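Local coordinates for type II restriction enzyme MunI (PDB 1D02), which recognises the double-stranded sequence 5'-CAATTG-3' as a homodimeric type II restriction endonuclease and cleaves it after the first C to leave 5'-phosphate ends, at residues D[5-10]-D[37-42]; D[10-15]-D[188-193]; D[47-52]-D[132-137]; D[93-98]-D[138-143]. The protein carries 1 engineered substitution. One frame throughout, in Å; residues are numbered along the deposited sequence.

Contact 1: residues D[5-10]-D[37-42]; sequences ELSGRL and GTKYVL
K39 and S7 supply the one hydrogen bond between the two segments, and the apolar contacts gather beside it, so this corner shows how a loop can be fastened to the start of a strand with few atoms. The lysine NZ donates to S7 O at 3.0 Å, arriving from above the carbonyl plane, 55° out of it. With chi1 at 63°, K39 CG sits between its own backbone N and carbonyl carbon, and the chain then runs extended to the main chain of S7 and G8. G8 O accepts a hydrogen bond from K198 NZ. Polar bonds within each segment fix its shape. T38 OG1 accepts from Y40 N at 3.0 Å, an ST turn, and is also hydrogen-bonded to F35 O. On the other segment R9 grips E5 side-on: NH2 reaches OE1 at 2.7 Å and NE reaches OE2 at 2.8 Å, both through syn lone pairs, while L6 CD1 lies over the centre of the guanidinium. The apolar contact centres on Y40. L10 crosses its side chain at about a right angle, bringing L10 CD2 obliquely to within 3.7 Å of Y40 CD1, and K39 CG rests on one face of the ring toward the rim. Two carbonyl oxygens meet carbon atoms: G8 O lies at the tyrosine ring edge, 3.8 Å from Y40 CE1, and R9 O is 3.8 Å from the methyl T38 CG2. Beyond the pair, L10 packs on helices 27-34 and 186-197, and strand 40-44, an outermost strand of the sheet within this chain, continues beside strand 84-88.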
loop_
_atom_site.group_PDB
_atom_site.type_symbol
_atom_site.label_atom_id
_atom_site.label_comp_id
_atom_site.label_asym_id
_atom_site.label_seq_id
_atom_site.Cartn_x
_atom_site.Cartn_y
_atom_site.Cartn_z
ATOM N N GLU D 5 19.507 -8.721 28.454
ATOM C CA GLU D 5 19.000 -9.756 27.575
ATOM C C GLU D 5 18.044 -10.673 28.341
ATOM O O GLU D 5 16.972 -11.026 27.846
ATOM C CB GLU D 5 20.176 -10.553 27.006
ATOM C CG GLU D 5 19.811 -11.754 26.149
ATOM C CD GLU D 5 19.408 -12.958 26.977
ATOM O OE1 GLU D 5 20.041 -13.186 28.034
ATOM O OE2 GLU D 5 18.475 -13.685 26.569
ATOM N N LEU D 6 18.418 -11.053 29.561
ATOM C CA LEU D 6 17.564 -11.932 30.355
ATOM C C LEU D 6 16.129 -11.431 30.592
ATOM O O LEU D 6 15.175 -12.214 30.576
ATOM C CB LEU D 6 18.213 -12.183 31.712
ATOM C CG LEU D 6 17.344 -13.042 32.616
ATOM C CD1 LEU D 6 17.206 -14.449 32.008
ATOM C CD2 LEU D 6 18.002 -13.100 34.009
ATOM N N SER D 7 15.980 -10.128 30.799
ATOM C CA SER D 7 14.665 -9.568 31.096
ATOM C C SER D 7 13.667 -9.735 29.971
ATOM O O SER D 7 12.478 -9.546 30.193
ATOM C CB SER D 7 14.770 -8.079 31.452
ATOM O OG SER D 7 15.265 -7.334 30.352
ATOM N N GLY D 8 14.153 -10.091 28.784
ATOM C CA GLY D 8 13.269 -10.295 27.644
ATOM C C GLY D 8 13.455 -11.643 26.960
ATOM O O GLY D 8 12.981 -11.830 25.839
ATOM N N ARG D 9 14.128 -12.594 27.612
ATOM C CA ARG D 9 14.371 -13.893 26.978
ATOM C C ARG D 9 13.089 -14.664 26.636
ATOM O O ARG D 9 12.213 -14.842 27.474
ATOM C CB ARG D 9 15.283 -14.762 27.856
ATOM C CG ARG D 9 15.704 -16.049 27.136
ATOM C CD ARG D 9 16.778 -16.813 27.849
ATOM N NE ARG D 9 17.939 -15.985 28.161
ATOM C CZ ARG D 9 18.946 -16.407 28.922
ATOM N NH1 ARG D 9 18.921 -17.637 29.412
ATOM N NH2 ARG D 9 19.954 -15.597 29.227
ATOM N N LEU D 10 13.014 -15.143 25.399
ATOM C CA LEU D 10 11.845 -15.869 24.948
ATOM C C LEU D 10 11.908 -17.341 25.395
ATOM O O LEU D 10 12.970 -17.828 25.798
ATOM C CB LEU D 10 11.753 -15.728 23.416
ATOM C CG LEU D 10 11.581 -14.292 22.916
ATOM C CD1 LEU D 10 11.319 -14.291 21.389
ATOM C CD2 LEU D 10 10.384 -13.670 23.603
ATOM N N GLY D 37 4.947 -17.900 29.610
ATOM C CA GLY D 37 5.663 -17.482 30.805
ATOM C C GLY D 37 6.438 -16.193 30.676
ATOM O O GLY D 37 7.122 -15.797 31.625
ATOM N N THR D 38 6.345 -15.522 29.528
ATOM C CA THR D 38 7.064 -14.262 29.353
ATOM C C THR D 38 6.105 -13.080 29.473
ATOM O O THR D 38 4.893 -13.242 29.681
ATOM C CB THR D 38 7.738 -14.159 27.958
ATOM O OG1 THR D 38 6.731 -13.881 26.972
ATOM C CG2 THR D 38 8.455 -15.486 27.579
ATOM N N LYS D 39 6.662 -11.888 29.317
ATOM C CA LYS D 39 5.875 -10.674 29.396
ATOM C C LYS D 39 5.200 -10.370 28.062
ATOM O O LYS D 39 4.406 -9.430 27.978
ATOM C CB LYS D 39 6.770 -9.484 29.796
ATOM C CG LYS D 39 7.850 -9.159 28.787
ATOM C CD LYS D 39 8.918 -8.243 29.412
ATOM C CE LYS D 39 10.033 -7.946 28.422
ATOM N NZ LYS D 39 11.152 -7.141 29.023
ATOM N N TYR D 40 5.511 -11.156 27.028
ATOM C CA TYR D 40 4.898 -10.913 25.727
ATOM C C TYR D 40 3.638 -11.731 25.536
ATOM O O TYR D 40 3.536 -12.855 26.029
ATOM C CB TYR D 40 5.864 -11.235 24.576
ATOM C CG TYR D 40 7.184 -10.509 24.666
ATOM C CD1 TYR D 40 8.269 -11.100 25.296
ATOM C CD2 TYR D 40 7.326 -9.207 24.176
ATOM C CE1 TYR D 40 9.480 -10.416 25.449
ATOM C CE2 TYR D 40 8.542 -8.496 24.331
ATOM C CZ TYR D 40 9.610 -9.115 24.976
ATOM O OH TYR D 40 10.783 -8.419 25.208
ATOM N N VAL D 41 2.674 -11.159 24.829
ATOM C CA VAL D 41 1.450 -11.872 24.525
ATOM C C VAL D 41 1.136 -11.625 23.058
ATOM O O VAL D 41 1.416 -10.558 22.524
ATOM C CB VAL D 41 0.266 -11.390 25.377
ATOM C CG1 VAL D 41 0.576 -11.575 26.853
ATOM C CG2 VAL D 41 -0.028 -9.942 25.073
ATOM N N LEU D 42 0.588 -12.637 22.405
ATOM C CA LEU D 42 0.228 -12.525 20.999
ATOM C C LEU D 42 -1.289 -12.384 20.943
ATOM O O LEU D 42 -2.009 -13.126 21.621
ATOM C CB LEU D 42 0.606 -13.793 20.224
ATOM C CG LEU D 42 0.230 -13.770 18.735
ATOM C CD1 LEU D 42 1.212 -12.952 17.912
ATOM C CD2 LEU D 42 0.153 -15.206 18.249
#

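Contact 2: residues D[10-15]-D[188-193]; sequences LNWQAL and KLVQHF
V190 is the bump of this interface, and L10, W12 and L15 frame the hollow that takes it. The arrangement is a helix-to-helix contact flanking the sheet of a PD-(D/E)XK-clan nuclease: the capped first turn of helix 12-21, with the residues leading into it, lies against helix 186-197. The two methyls of V190 go different ways, since chi1 of -179° sets CG1 anti to the backbone N and leaves CG2 beside it. CG1 enters between the leucine and the tryptophan, 3.6 Å from L10 CD1 and 3.5 Å from W12 CH2. CG2 meets L15 CD2 at 3.9 Å, the two side chains reaching toward each other tip to tip. W12 and V190 point in opposing senses and lie alongside one another, the six-membered ring of the indole oblique to the methyl. L10 CB covers one indole face near the rim, and Q191 N lies at the ring's edge in plane. Next to it the extended Q191 crosses the indole at about a right angle, with CG 3.8 Å from W12 CH2. Further along the helix, L10 CD1 lies near the plane of the F193 ring at its edge, 4.2 Å from F193 CD2. Helix 27-34 closes another side of the hollow, its V30 touching both L15 and V190. The helix start itself is held by an N-cap: N11 OD1 accepts from A14 N at 3.0 Å, with the donor 57° out of the carbonyl plane.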
loop_
_atom_site.group_PDB
_atom_site.type_symbol
_atom_site.label_atom_id
_atom_site.label_comp_id
_atom_site.label_asym_id
_atom_site.label_seq_id
_atom_site.Cartn_x
_atom_site.Cartn_y
_atom_site.Cartn_z
ATOM N N LEU D 10 13.014 -15.143 25.399
ATOM C CA LEU D 10 11.845 -15.869 24.948
ATOM C C LEU D 10 11.908 -17.341 25.395
ATOM O O LEU D 10 12.970 -17.828 25.798
ATOM C CB LEU D 10 11.753 -15.728 23.416
ATOM C CG LEU D 10 11.581 -14.292 22.916
ATOM C CD1 LEU D 10 11.319 -14.291 21.389
ATOM C CD2 LEU D 10 10.384 -13.670 23.603
ATOM N N ASN D 11 10.771 -18.036 25.333
ATOM C CA ASN D 11 10.709 -19.433 25.772
ATOM C C ASN D 11 10.992 -20.376 24.626
ATOM O O ASN D 11 10.079 -21.021 24.093
ATOM C CB ASN D 11 9.327 -19.709 26.348
ATOM C CG ASN D 11 9.265 -21.004 27.141
ATOM O OD1 ASN D 11 10.098 -21.899 26.964
ATOM N ND2 ASN D 11 8.248 -21.127 27.981
ATOM N N TRP D 12 12.265 -20.466 24.265
ATOM C CA TRP D 12 12.684 -21.295 23.165
ATOM C C TRP D 12 12.398 -22.776 23.413
ATOM O O TRP D 12 12.168 -23.517 22.459
ATOM C CB TRP D 12 14.167 -21.051 22.887
ATOM C CG TRP D 12 14.434 -19.619 22.465
ATOM C CD1 TRP D 12 14.906 -18.591 23.256
ATOM C CD2 TRP D 12 14.193 -19.042 21.164
ATOM N NE1 TRP D 12 14.973 -17.421 22.527
ATOM C CE2 TRP D 12 14.548 -17.665 21.242
ATOM C CE3 TRP D 12 13.711 -19.551 19.944
ATOM C CZ2 TRP D 12 14.440 -16.798 20.148
ATOM C CZ3 TRP D 12 13.598 -18.686 18.850
ATOM C CH2 TRP D 12 13.967 -17.322 18.960
ATOM N N GLN D 13 12.412 -23.205 24.676
ATOM C CA GLN D 13 12.139 -24.613 24.970
ATOM C C GLN D 13 10.691 -24.974 24.639
ATOM O O GLN D 13 10.427 -26.079 24.143
ATOM C CB GLN D 13 12.430 -24.939 26.439
ATOM C CG GLN D 13 13.911 -24.751 26.826
ATOM C CD GLN D 13 14.149 -23.436 27.560
ATOM O OE1 GLN D 13 13.543 -22.405 27.224
ATOM N NE2 GLN D 13 15.040 -23.464 28.571
ATOM N N ALA D 14 9.756 -24.057 24.899
ATOM C CA ALA D 14 8.352 -24.332 24.603
ATOM C C ALA D 14 8.180 -24.436 23.094
ATOM O O ALA D 14 7.431 -25.284 22.630
ATOM C CB ALA D 14 7.442 -23.246 25.144
ATOM N N LEU D 15 8.873 -23.584 22.336
ATOM C CA LEU D 15 8.778 -23.652 20.868
ATOM C C LEU D 15 9.385 -24.969 20.349
ATOM O O LEU D 15 8.841 -25.612 19.418
ATOM C CB LEU D 15 9.492 -22.452 20.226
ATOM C CG LEU D 15 9.543 -22.453 18.687
ATOM C CD1 LEU D 15 8.110 -22.516 18.125
ATOM C CD2 LEU D 15 10.227 -21.215 18.167
ATOM N N LYS D 188 12.920 -19.763 12.866
ATOM C CA LYS D 188 13.392 -18.685 12.012
ATOM C C LYS D 188 12.480 -17.449 12.092
ATOM O O LYS D 188 12.967 -16.318 12.092
ATOM C CB LYS D 188 13.460 -19.190 10.570
ATOM C CG LYS D 188 14.005 -18.188 9.593
ATOM C CD LYS D 188 15.447 -18.503 9.223
ATOM C CE LYS D 188 15.833 -17.774 7.928
ATOM N NZ LYS D 188 15.224 -18.372 6.665
ATOM N N LEU D 189 11.170 -17.682 12.137
ATOM C CA LEU D 189 10.179 -16.612 12.239
ATOM C C LEU D 189 10.399 -15.840 13.546
ATOM O O LEU D 189 10.475 -14.606 13.550
ATOM C CB LEU D 189 8.751 -17.195 12.218
ATOM C CG LEU D 189 7.608 -16.221 12.526
ATOM C CD1 LEU D 189 7.471 -15.215 11.392
ATOM C CD2 LEU D 189 6.294 -17.005 12.722
ATOM N N VAL D 190 10.514 -16.572 14.641
ATOM C CA VAL D 190 10.704 -15.931 15.943
ATOM C C VAL D 190 12.068 -15.235 16.022
ATOM O O VAL D 190 12.179 -14.136 16.595
ATOM C CB VAL D 190 10.535 -16.954 17.129
ATOM C CG1 VAL D 190 10.715 -16.231 18.467
ATOM C CG2 VAL D 190 9.124 -17.581 17.101
ATOM N N GLN D 191 13.102 -15.827 15.424
ATOM C CA GLN D 191 14.426 -15.203 15.462
ATOM C C GLN D 191 14.381 -13.831 14.796
ATOM O O GLN D 191 15.051 -12.904 15.247
ATOM C CB GLN D 191 15.484 -16.081 14.788
ATOM C CG GLN D 191 15.794 -17.349 15.587
ATOM C CD GLN D 191 16.788 -18.260 14.890
ATOM O OE1 GLN D 191 16.698 -18.420 13.656
ATOM N NE2 GLN D 191 17.650 -18.847 15.591
ATOM N N HIS D 192 13.582 -13.677 13.739
ATOM C CA HIS D 192 13.505 -12.365 13.091
ATOM C C HIS D 192 12.960 -11.347 14.091
ATOM O O HIS D 192 13.528 -10.268 14.266
ATOM C CB HIS D 192 12.600 -12.412 11.856
ATOM C CG HIS D 192 12.595 -11.136 11.070
ATOM N ND1 HIS D 192 11.824 -10.047 11.417
ATOM C CD2 HIS D 192 13.326 -10.753 9.994
ATOM C CE1 HIS D 192 12.085 -9.046 10.592
ATOM N NE2 HIS D 192 12.996 -9.449 9.723
ATOM N N PHE D 193 11.843 -11.680 14.730
ATOM C CA PHE D 193 11.249 -10.792 15.729
ATOM C C PHE D 193 12.252 -10.540 16.872
ATOM O O PHE D 193 12.522 -9.404 17.246
ATOM C CB PHE D 193 10.000 -11.447 16.330
ATOM C CG PHE D 193 9.489 -10.755 17.566
ATOM C CD1 PHE D 193 8.805 -9.548 17.477
ATOM C CD2 PHE D 193 9.710 -11.318 18.830
ATOM C CE1 PHE D 193 8.339 -8.902 18.633
ATOM C CE2 PHE D 193 9.255 -10.688 19.988
ATOM C CZ PHE D 193 8.564 -9.473 19.890
#

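Contact 3: residues D[47-52]-D[132-137]; sequences KHLKNL and KAYRTI
The ring of Y134 receives both methyls of L49: L49 CD1 comes obliquely to Y134 CE1 at 3.6 Å, and L49 CD2 lies 3.7 Å from the same atom. The leucine side chain crosses the tyrosine at about a right angle. The imidazole of H48 is the second flat group; I137 CG2 lies oblique to it and touches H48 CB at 3.8 Å. F96 of strand 93-101 lies between the two rings and meets both edge-to-face. I137 reaches the loop beside them, its CD1 pressed to 3.4 Å from L49 CD2, tighter than usual van der Waals contact, and 3.6 Å from H48 O. With chi1 of -65° its CG1 is anti to the carbonyl carbon, which carries CD1 to the loop. An L49 chi2 of 140°, away from any staggered position, accompanies this tight pair. L49 CD2 and L52 CD2 each approach A133 CB at 4.3 Å. The loop holds its shape by a type I beta turn from K47 to K50, while T136 OG1 and T136 N grip K132 O from opposite faces of its plane. The second subunit lies alongside: its F168 packs on A133, and D171 of that subunit forms a salt bridge with K132. Across the interface itself the chemistry is almost wholly apolar, which implies that close fit, not hydrogen bonding, joins this loop to helix 128-138, the nearest atom of the contact lying about 4 Å from the bound DNA.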
loop_
_atom_site.group_PDB
_atom_site.type_symbol
_atom_site.label_atom_id
_atom_site.label_comp_id
_atom_site.label_asym_id
_atom_site.label_seq_id
_atom_site.Cartn_x
_atom_site.Cartn_y
_atom_site.Cartn_z
ATOM N N LYS D 47 -8.115 -5.607 18.585
ATOM C CA LYS D 47 -9.153 -4.614 18.328
ATOM C C LYS D 47 -8.744 -3.161 18.550
ATOM O O LYS D 47 -9.591 -2.271 18.519
ATOM C CB LYS D 47 -10.373 -4.942 19.198
ATOM C CG LYS D 47 -10.886 -6.357 18.935
ATOM C CD LYS D 47 -12.277 -6.590 19.509
ATOM C CE LYS D 47 -12.302 -6.690 21.014
ATOM N NZ LYS D 47 -13.681 -7.122 21.463
ATOM N N HIS D 48 -7.448 -2.916 18.746
ATOM C CA HIS D 48 -6.973 -1.557 19.022
ATOM C C HIS D 48 -7.242 -0.512 17.971
ATOM O O HIS D 48 -7.286 0.671 18.285
ATOM C CB HIS D 48 -5.459 -1.554 19.284
ATOM C CG HIS D 48 -5.019 -2.593 20.264
ATOM N ND1 HIS D 48 -5.028 -3.937 19.968
ATOM C CD2 HIS D 48 -4.602 -2.491 21.550
ATOM C CE1 HIS D 48 -4.635 -4.623 21.029
ATOM N NE2 HIS D 48 -4.372 -3.768 22.002
ATOM N N LEU D 49 -7.419 -0.944 16.731
ATOM C CA LEU D 49 -7.625 -0.044 15.601
ATOM C C LEU D 49 -9.038 -0.155 15.014
ATOM O O LEU D 49 -9.261 0.172 13.845
ATOM C CB LEU D 49 -6.569 -0.376 14.530
ATOM C CG LEU D 49 -5.115 -0.107 14.958
ATOM C CD1 LEU D 49 -4.196 -1.212 14.454
ATOM C CD2 LEU D 49 -4.662 1.256 14.411
ATOM N N LYS D 50 -9.981 -0.603 15.837
ATOM C CA LYS D 50 -11.364 -0.774 15.423
ATOM C C LYS D 50 -12.089 0.546 15.118
ATOM O O LYS D 50 -13.034 0.565 14.333
ATOM C CB LYS D 50 -12.123 -1.512 16.548
ATOM C CG LYS D 50 -13.592 -1.874 16.292
ATOM C CD LYS D 50 -14.324 -2.110 17.637
ATOM C CE LYS D 50 -14.776 -3.560 17.872
ATOM N NZ LYS D 50 -15.788 -4.052 16.877
ATOM N N ASN D 51 -11.651 1.646 15.740
ATOM C CA ASN D 51 -12.361 2.926 15.592
ATOM C C ASN D 51 -11.451 3.984 14.999
ATOM O O ASN D 51 -10.746 4.678 15.732
ATOM C CB ASN D 51 -12.872 3.351 16.992
ATOM C CG ASN D 51 -13.760 4.582 16.956
ATOM O OD1 ASN D 51 -14.040 5.124 15.901
ATOM N ND2 ASN D 51 -14.209 5.027 18.124
ATOM N N LEU D 52 -11.469 4.116 13.673
ATOM C CA LEU D 52 -10.601 5.064 12.998
ATOM C C LEU D 52 -11.187 6.097 12.048
ATOM O O LEU D 52 -10.739 7.259 12.020
ATOM C CB LEU D 52 -9.562 4.323 12.152
ATOM C CG LEU D 52 -8.545 3.360 12.742
ATOM C CD1 LEU D 52 -7.678 2.821 11.580
ATOM C CD2 LEU D 52 -7.693 4.091 13.772
ATOM N N LYS D 132 0.686 7.035 11.340
ATOM C CA LYS D 132 0.455 7.863 12.538
ATOM C C LYS D 132 -0.424 7.137 13.549
ATOM O O LYS D 132 -0.137 7.155 14.757
ATOM C CB LYS D 132 -0.206 9.201 12.175
ATOM C CG LYS D 132 0.774 10.220 11.601
ATOM C CD LYS D 132 0.055 11.511 11.198
ATOM C CE LYS D 132 1.040 12.519 10.606
ATOM N NZ LYS D 132 0.347 13.813 10.329
ATOM N N ALA D 133 -1.489 6.489 13.080
ATOM C CA ALA D 133 -2.362 5.764 14.001
ATOM C C ALA D 133 -1.609 4.618 14.713
ATOM O O ALA D 133 -1.738 4.416 15.938
ATOM C CB ALA D 133 -3.567 5.207 13.239
ATOM N N TYR D 134 -0.824 3.865 13.942
ATOM C CA TYR D 134 -0.071 2.740 14.497
ATOM C C TYR D 134 0.967 3.208 15.516
ATOM O O TYR D 134 1.110 2.614 16.595
ATOM C CB TYR D 134 0.645 1.965 13.385
ATOM C CG TYR D 134 -0.206 0.887 12.716
ATOM C CD1 TYR D 134 -1.524 1.132 12.336
ATOM C CD2 TYR D 134 0.325 -0.377 12.475
ATOM C CE1 TYR D 134 -2.298 0.121 11.731
ATOM C CE2 TYR D 134 -0.430 -1.378 11.871
ATOM C CZ TYR D 134 -1.739 -1.123 11.509
ATOM O OH TYR D 134 -2.495 -2.143 10.974
ATOM N N ARG D 135 1.687 4.270 15.177
ATOM C CA ARG D 135 2.699 4.775 16.111
ATOM C C ARG D 135 2.065 5.329 17.391
ATOM O O ARG D 135 2.611 5.145 18.491
ATOM C CB ARG D 135 3.570 5.836 15.435
ATOM C CG ARG D 135 4.521 5.275 14.360
ATOM C CD ARG D 135 5.579 6.321 14.036
ATOM N NE ARG D 135 6.498 5.959 12.953
ATOM C CZ ARG D 135 7.581 5.193 13.077
ATOM N NH1 ARG D 135 7.921 4.649 14.259
ATOM N NH2 ARG D 135 8.389 5.052 12.030
ATOM N N THR D 136 0.907 5.982 17.274
ATOM C CA THR D 136 0.220 6.526 18.449
ATOM C C THR D 136 -0.276 5.418 19.364
ATOM O O THR D 136 -0.077 5.447 20.584
ATOM C CB THR D 136 -1.017 7.377 18.048
ATOM O OG1 THR D 136 -0.577 8.538 17.352
ATOM C CG2 THR D 136 -1.848 7.773 19.294
ATOM N N ILE D 137 -0.905 4.412 18.765
ATOM C CA ILE D 137 -1.472 3.340 19.561
ATOM C C ILE D 137 -0.420 2.389 20.114
ATOM O O ILE D 137 -0.400 2.118 21.312
ATOM C CB ILE D 137 -2.524 2.572 18.725
ATOM C CG1 ILE D 137 -3.687 3.514 18.418
ATOM C CG2 ILE D 137 -3.051 1.333 19.514
ATOM C CD1 ILE D 137 -4.690 2.986 17.395
#

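Contact 4: residues D[93-98]-D[138-143]; sequences KILFGE and GGINDE
K93 lies along the backbone of G138 and G139, where helix 128-138 ends, and its side chain can be read from base to tip as a series of encounters. CB stands 3.6 Å from G138 O, and CG stays near the same oxygen. CD moves on toward G139 O, and CE comes within 3.6 Å of it. The chain is extended beyond CG, which carries NZ past the loop to D202 O and to a water 2.8 Å away. That water donates in turn to D142 OD2, 2.8 Å from it, and so links two opposite charges that do not touch. Beside the lysine, I94 N donates to G138 O at 2.9 Å, in the carbonyl plane and on a lone pair, at an N-H...O angle of 161°. I140 CD1 approaches I94 O at 3.6 Å, and the ring of F96 points an edge at G138 N. G139, at a phi of 87°, turns the chain out of the helix. The helix end is thus pinned to a central strand of the mixed sheet, which also bears E98, a position consistent with the acidic residue of the PD-(D/E)XK nuclease motif.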
loop_
_atom_site.group_PDB
_atom_site.type_symbol
_atom_site.label_atom_id
_atom_site.label_comp_id
_atom_site.label_asym_id
_atom_site.label_seq_id
_atom_site.Cartn_x
_atom_site.Cartn_y
_atom_site.Cartn_z
ATOM N N LYS D 93 3.843 -1.476 24.929
ATOM C CA LYS D 93 4.145 -1.146 23.535
ATOM C C LYS D 93 3.660 -2.345 22.707
ATOM O O LYS D 93 3.759 -3.507 23.141
ATOM C CB LYS D 93 5.644 -0.907 23.317
ATOM C CG LYS D 93 6.098 0.445 23.871
ATOM C CD LYS D 93 7.537 0.777 23.504
ATOM C CE LYS D 93 7.902 2.193 23.995
ATOM N NZ LYS D 93 9.315 2.498 23.680
ATOM N N ILE D 94 3.123 -2.055 21.525
ATOM C CA ILE D 94 2.555 -3.088 20.667
ATOM C C ILE D 94 3.040 -2.991 19.226
ATOM O O ILE D 94 3.141 -1.894 18.662
ATOM C CB ILE D 94 1.018 -2.968 20.619
ATOM C CG1 ILE D 94 0.447 -3.010 22.032
ATOM C CG2 ILE D 94 0.426 -4.098 19.764
ATOM C CD1 ILE D 94 -0.993 -2.554 22.147
ATOM N N LEU D 95 3.333 -4.153 18.639
ATOM C CA LEU D 95 3.760 -4.238 17.238
ATOM C C LEU D 95 2.565 -4.890 16.540
ATOM O O LEU D 95 2.138 -5.972 16.935
ATOM C CB LEU D 95 4.997 -5.143 17.105
ATOM C CG LEU D 95 5.404 -5.525 15.672
ATOM C CD1 LEU D 95 5.920 -4.261 14.973
ATOM C CD2 LEU D 95 6.488 -6.609 15.683
ATOM N N PHE D 96 2.012 -4.225 15.526
ATOM C CA PHE D 96 0.866 -4.765 14.797
ATOM C C PHE D 96 1.352 -5.513 13.572
ATOM O O PHE D 96 2.346 -5.125 12.960
ATOM C CB PHE D 96 -0.085 -3.616 14.428
ATOM C CG PHE D 96 -0.767 -3.022 15.619
ATOM C CD1 PHE D 96 -0.312 -1.829 16.188
ATOM C CD2 PHE D 96 -1.821 -3.694 16.221
ATOM C CE1 PHE D 96 -0.914 -1.329 17.358
ATOM C CE2 PHE D 96 -2.424 -3.205 17.371
ATOM C CZ PHE D 96 -1.969 -2.020 17.942
ATOM N N GLY D 97 0.675 -6.606 13.224
ATOM C CA GLY D 97 1.159 -7.371 12.098
ATOM C C GLY D 97 0.159 -7.815 11.063
ATOM O O GLY D 97 -1.047 -7.774 11.290
ATOM N N GLU D 98 0.678 -8.244 9.916
ATOM C CA GLU D 98 -0.161 -8.742 8.833
ATOM C C GLU D 98 0.463 -10.036 8.335
ATOM O O GLU D 98 1.654 -10.291 8.541
ATOM C CB GLU D 98 -0.228 -7.745 7.665
ATOM C CG GLU D 98 -0.887 -6.408 7.967
ATOM C CD GLU D 98 -2.280 -6.534 8.585
ATOM O OE1 GLU D 98 -2.965 -7.569 8.376
ATOM O OE2 GLU D 98 -2.702 -5.590 9.297
ATOM N N GLY D 138 0.486 1.933 19.259
ATOM C CA GLY D 138 1.486 0.976 19.695
ATOM C C GLY D 138 2.627 1.542 20.515
ATOM O O GLY D 138 3.321 0.782 21.195
ATOM N N GLY D 139 2.855 2.856 20.432
ATOM C CA GLY D 139 3.921 3.455 21.219
ATOM C C GLY D 139 5.314 3.462 20.610
ATOM O O GLY D 139 6.257 3.892 21.276
ATOM N N ILE D 140 5.466 3.012 19.360
ATOM C CA ILE D 140 6.769 2.960 18.702
ATOM C C ILE D 140 7.012 4.189 17.832
ATOM O O ILE D 140 6.496 4.276 16.716
ATOM C CB ILE D 140 6.894 1.688 17.804
ATOM C CG1 ILE D 140 6.573 0.442 18.642
ATOM C CG2 ILE D 140 8.311 1.588 17.179
ATOM C CD1 ILE D 140 6.453 -0.842 17.807
ATOM N N ASN D 141 7.806 5.141 18.328
ATOM C CA ASN D 141 8.110 6.336 17.554
ATOM C C ASN D 141 9.518 6.366 16.956
ATOM O O ASN D 141 9.893 7.350 16.299
ATOM C CB ASN D 141 7.860 7.594 18.406
ATOM C CG ASN D 141 6.385 7.782 18.716
ATOM O OD1 ASN D 141 5.567 7.869 17.800
ATOM N ND2 ASN D 141 6.034 7.825 20.001
ATOM N N ASP D 142 10.284 5.294 17.163
ATOM C CA ASP D 142 11.644 5.225 16.627
ATOM C C ASP D 142 11.562 5.365 15.114
ATOM O O ASP D 142 10.885 4.582 14.444
ATOM C CB ASP D 142 12.287 3.889 16.980
ATOM C CG ASP D 142 12.234 3.589 18.454
ATOM O OD1 ASP D 142 13.319 3.393 19.053
ATOM O OD2 ASP D 142 11.120 3.541 19.017
ATOM N N GLU D 143 12.267 6.350 14.570
ATOM C CA GLU D 143 12.209 6.588 13.142
ATOM C C GLU D 143 12.832 5.526 12.257
ATOM O O GLU D 143 12.453 5.403 11.095
ATOM C CB GLU D 143 12.862 7.921 12.808
ATOM C CG GLU D 143 12.243 9.082 13.517
ATOM C CD GLU D 143 12.929 10.386 13.164
ATOM O OE1 GLU D 143 12.488 11.446 13.657
ATOM O OE2 GLU D 143 13.913 10.347 12.393
HETATM O O HOH W 1 9.701 2.042 20.965
#

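Contacts 1 and 2 share L10 and lie on the same side of the chain's centre, tying the N-terminal loop to an outer strand and to the C-terminal helix. Contacts 3 and 4 join strand 93-101 and helix 128-138 to the loops around them, and R135 links them through probable hydrogen bonds to I140 and D142. Contacts 2 and 4 are buried, contacts 1 and 3 partly so. Contacts 2 and 3 rely on apolar fit, whereas 1 and 4 each carry a direct hydrogen bond across the segments, and 4 adds a water bridge. Only contact 3 meets the second subunit; contacts 3 and 4 lie nearest the DNA.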